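Multicopper oxidase (Pseudomonas thermotolerans, PDB 6VOW) probably couples the one-electron oxidation of phenolic, lignin-related substrates to the reduction of dioxygen to water through its copper centres, as laccases do. Local coordinates at residues 50-53 / 54-57; 139-142 / 143-147. All coordinates share one frame; numbering follows the deposited sequence.

Interaction 1: 50-53 / 54-57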
loop_
_atom_site.group_PDB
_atom_site.type_symbol
_atom_site.label_atom_id
_atom_site.label_comp_id
_atom_site.label_asym_id
_atom_site.label_seq_id
_atom_site.Cartn_x
_atom_site.Cartn_y
_atom_site.Cartn_z
ATOM N N GLU A 50 -17.680 -0.128 -16.169
ATOM C CA GLU A 50 -18.819 -1.081 -16.096
ATOM C C GLU A 50 -18.299 -2.041 -15.130
ATOM O O GLU A 50 -17.683 -3.015 -15.528
ATOM C CB GLU A 50 -19.107 -1.780 -17.465
ATOM C CG GLU A 50 -20.532 -2.334 -17.715
ATOM C CD GLU A 50 -20.686 -3.020 -19.085
ATOM O OE1 GLU A 50 -19.780 -2.914 -19.984
ATOM O OE2 GLU A 50 -21.731 -3.698 -19.250
ATOM N N LEU A 51 -18.423 -1.720 -13.856
ATOM C CA LEU A 51 -18.050 -2.680 -12.804
ATOM C C LEU A 51 -19.170 -3.627 -12.511
ATOM O O LEU A 51 -18.944 -4.784 -12.181
ATOM C CB LEU A 51 -17.765 -1.951 -11.517
ATOM C CG LEU A 51 -16.397 -1.387 -11.243
ATOM C CD1 LEU A 51 -16.554 -0.524 -10.024
ATOM C CD2 LEU A 51 -15.421 -2.475 -10.952
ATOM N N VAL A 52 -20.382 -3.090 -12.540
ATOM C CA VAL A 52 -21.548 -3.891 -12.407
ATOM C C VAL A 52 -22.043 -3.972 -13.823
ATOM O O VAL A 52 -22.345 -2.915 -14.395
ATOM C CB VAL A 52 -22.551 -3.224 -11.470
ATOM C CG1 VAL A 52 -23.880 -3.941 -11.476
ATOM C CG2 VAL A 52 -22.009 -3.237 -10.055
ATOM N N PRO A 53 -22.071 -5.208 -14.420
ATOM C CA PRO A 53 -22.611 -5.326 -15.764
ATOM C C PRO A 53 -23.844 -4.436 -15.932
ATOM O O PRO A 53 -24.636 -4.257 -14.972
ATOM C CB PRO A 53 -22.933 -6.828 -15.878
ATOM C CG PRO A 53 -21.810 -7.463 -15.135
ATOM C CD PRO A 53 -21.521 -6.502 -13.975
ATOM N N GLY A 54 -23.913 -3.794 -17.101
ATOM C CA GLY A 54 -25.086 -3.057 -17.523
ATOM C C GLY A 54 -25.252 -1.693 -16.887
ATOM O O GLY A 54 -26.303 -1.090 -17.037
ATOM N N HIS A 55 -24.226 -1.221 -16.198
ATOM C CA HIS A 55 -24.280 -0.003 -15.354
ATOM C C HIS A 55 -22.953 0.719 -15.349
ATOM O O HIS A 55 -21.882 0.115 -15.381
ATOM C CB HIS A 55 -24.555 -0.342 -13.900
ATOM C CG HIS A 55 -25.976 -0.694 -13.617
ATOM N ND1 HIS A 55 -26.943 0.261 -13.373
ATOM C CD2 HIS A 55 -26.589 -1.896 -13.509
ATOM C CE1 HIS A 55 -28.094 -0.341 -13.144
ATOM N NE2 HIS A 55 -27.905 -1.650 -13.203
ATOM N N VAL A 56 -23.046 2.027 -15.225
ATOM C CA VAL A 56 -21.894 2.900 -15.330
ATOM C C VAL A 56 -21.604 3.291 -13.982
ATOM O O VAL A 56 -22.488 3.723 -13.275
ATOM C CB VAL A 56 -22.175 4.176 -16.112
ATOM C CG1 VAL A 56 -21.118 5.254 -15.808
ATOM C CG2 VAL A 56 -22.183 3.830 -17.592
ATOM N N THR A 57 -20.340 3.171 -13.639
ATOM C CA THR A 57 -19.842 3.665 -12.410
ATOM C C THR A 57 -18.944 4.816 -12.809
ATOM O O THR A 57 -18.091 4.688 -13.733
ATOM C CB THR A 57 -19.041 2.630 -11.694
ATOM O OG1 THR A 57 -19.897 1.543 -11.322
ATOM C CG2 THR A 57 -18.457 3.296 -10.457
HETATM O O HOH W 1 -20.806 -0.298 -12.984
#
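The side chain of Glu-50 reaches across to the opposite arm of the loop and lays its CG over the O of His-55, 3.6 Å away, before its carboxylate reaches the backbone of Gly-54. With CG anti to the backbone N (chi1 -156°) and the chain extended beyond it, OE2 accepts a nearly straight hydrogen bond from Gly-54 N (3.1 Å, 168° at the hydrogen), using the lone pair that faces away from OE1. At the root of the same side chain, Glu-50 CA makes a CH···O contact of 3.4 Å with His-55 O. The carboxylate thus ties down the third residue of a type II beta turn, Val-52 to His-55, in the connection between the neighbouring antiparallel strands 37-49 and 57-62 of the first cupredoxin-like domain. Gly-54 takes the positive phi of this turn (78°), and the closing bond from His-55 N to Val-52 O is weak. The Val-52 and His-55 side chains lie side by side, pointing the same way, with Val-52 CG1 4.0 Å from His-55 CD2, oblique to the ring, while Pro-53 O sits at the ring edge. A water accepts from Val-52 N and donates to Thr-57 OG1 at 2.6 Å, bridging the two arms; the same hydroxyl is also hydrogen-bonded to Gly-180 O.

Interaction 2: 139-142 / 143-147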
loop_
_atom_site.group_PDB
_atom_site.type_symbol
_atom_site.label_atom_id
_atom_site.label_comp_id
_atom_site.label_asym_id
_atom_site.label_seq_id
_atom_site.Cartn_x
_atom_site.Cartn_y
_atom_site.Cartn_z
ATOM N N GLU A 139 -5.194 13.888 -0.901
ATOM C CA GLU A 139 -6.063 15.029 -0.884
ATOM C C GLU A 139 -7.412 14.431 -1.157
ATOM O O GLU A 139 -7.515 13.649 -2.086
ATOM C CB GLU A 139 -5.706 16.039 -1.996
ATOM C CG GLU A 139 -6.652 17.259 -2.093
ATOM C CD GLU A 139 -6.140 18.585 -1.495
ATOM O OE1 GLU A 139 -6.503 19.675 -2.021
ATOM O OE2 GLU A 139 -5.412 18.563 -0.488
ATOM N N SER A 140 -8.440 14.782 -0.382
ATOM C CA SER A 140 -9.802 14.251 -0.607
ATOM C C SER A 140 -9.749 12.731 -0.722
ATOM O O SER A 140 -10.299 12.144 -1.623
ATOM C CB SER A 140 -10.423 14.848 -1.909
ATOM O OG SER A 140 -10.346 16.267 -1.955
ATOM N N SER A 141 -9.084 12.116 0.224
ATOM C CA SER A 141 -8.530 10.822 0.046
ATOM C C SER A 141 -9.595 9.771 -0.079
ATOM O O SER A 141 -9.624 9.051 -1.064
ATOM C CB SER A 141 -7.520 10.515 1.168
ATOM O OG SER A 141 -6.472 11.510 1.282
ATOM N N ALA A 142 -10.544 9.729 0.849
ATOM C CA ALA A 142 -11.635 8.715 0.864
ATOM C C ALA A 142 -12.377 8.704 -0.443
ATOM O O ALA A 142 -12.598 7.645 -1.095
ATOM C CB ALA A 142 -12.598 9.018 2.022
ATOM N N SER A 143 -12.747 9.912 -0.835
ATOM C CA SER A 143 -13.428 10.117 -2.098
ATOM C C SER A 143 -12.553 9.766 -3.354
ATOM O O SER A 143 -12.970 9.020 -4.284
ATOM C CB SER A 143 -13.908 11.588 -2.140
ATOM O OG SER A 143 -14.571 11.770 -3.368
ATOM N N GLN A 144 -11.375 10.326 -3.401
ATOM C CA GLN A 144 -10.505 10.181 -4.612
ATOM C C GLN A 144 -9.933 8.764 -4.714
ATOM O O GLN A 144 -9.973 8.177 -5.770
ATOM C CB GLN A 144 -9.438 11.249 -4.652
ATOM C CG GLN A 144 -9.914 12.687 -4.873
ATOM C CD GLN A 144 -8.817 13.723 -5.151
ATOM O OE1 GLN A 144 -9.124 14.878 -5.365
ATOM N NE2 GLN A 144 -7.583 13.341 -5.138
ATOM N N LEU A 145 -9.450 8.199 -3.622
ATOM C CA LEU A 145 -9.073 6.780 -3.613
ATOM C C LEU A 145 -10.278 5.922 -3.841
ATOM O O LEU A 145 -10.217 4.997 -4.627
ATOM C CB LEU A 145 -8.421 6.325 -2.302
ATOM C CG LEU A 145 -6.937 6.681 -2.088
ATOM C CD1 LEU A 145 -6.765 8.057 -1.518
ATOM C CD2 LEU A 145 -6.253 5.752 -1.117
ATOM N N GLY A 146 -11.371 6.251 -3.156
ATOM C CA GLY A 146 -12.598 5.522 -3.313
ATOM C C GLY A 146 -13.072 5.434 -4.728
ATOM O O GLY A 146 -13.612 4.399 -5.151
ATOM N N ARG A 147 -12.924 6.526 -5.470
ATOM C CA ARG A 147 -13.394 6.503 -6.843
ATOM C C ARG A 147 -12.468 5.864 -7.840
ATOM O O ARG A 147 -12.787 5.823 -9.006
ATOM C CB ARG A 147 -13.679 7.926 -7.321
ATOM C CG ARG A 147 -15.113 8.322 -7.106
ATOM C CD ARG A 147 -15.612 9.321 -8.145
ATOM N NE ARG A 147 -16.604 10.119 -7.453
ATOM C CZ ARG A 147 -16.292 11.003 -6.514
ATOM N NH1 ARG A 147 -15.013 11.245 -6.180
ATOM N NH2 ARG A 147 -17.249 11.587 -5.877
#
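This is a local contact along the short helix 141-146: residues 139-142 lead into and start it, and 143-147 finish it, just after strand 131-136 and the copper-site histidines His-136 and His-138. Successive i to i+4 backbone bonds hold it together. Gln-144 N gives a hydrogen bond to Ser-140 O at 2.8 Å, and Leu-145 N one to Ser-141 O at 2.7 Å. The third, from Gly-146 N to Ala-142 O, is more bent (132° at the hydrogen), with the donor above the carbonyl plane, and that oxygen also accepts from Asn-228 ND2. Leu-145 folds back over the first turn: its CG stands beside its own backbone N (chi1 -79°), which lets CD1 meet the CB of Ser-141 at 3.7 Å. The same leucine touches Trp-134, His-136 and Ile-442. On another side, Gln-144 CG lies 3.7 Å from Ser-140 CB. At the far end Arg-147 NH1 donates a hydrogen bond to Ser-143 OG at 2.9 Å, tilted from the guanidinium plane, and the arginine makes a cation-pi contact with Trp-60. The carbonyls of 140-142 are thus taken up by the N-H groups four residues on, that of Ala-142 with help from Asn-228, while Leu-145 presents hydrocarbon beside the copper-site residues and Arg-147 is steadied by both a hydroxyl and an aromatic ring.

How the interactions relate
Interactions 1 and 2 follow one another along the chain within the same N-terminal multicopper oxidase region, on the same side of the molecule's centre. Their centres are 20 Å apart and their nearest atoms about 6 Å, without touching. Strand 57-62 offers a path between them: it starts at Thr-57 of interaction 1 and, through Trp-60, pairs by backbone hydrogen bonds with Arg-147 of interaction 2. Of the two, only interaction 2 comes near the copper cluster, with the Leu-145 side chain about 6 Å from the bound Cu-O-Cu linkage and about 10 Å from a copper ion. Interaction 1 lies farther out, its centre 26 Å from that of the chain against 15 Å.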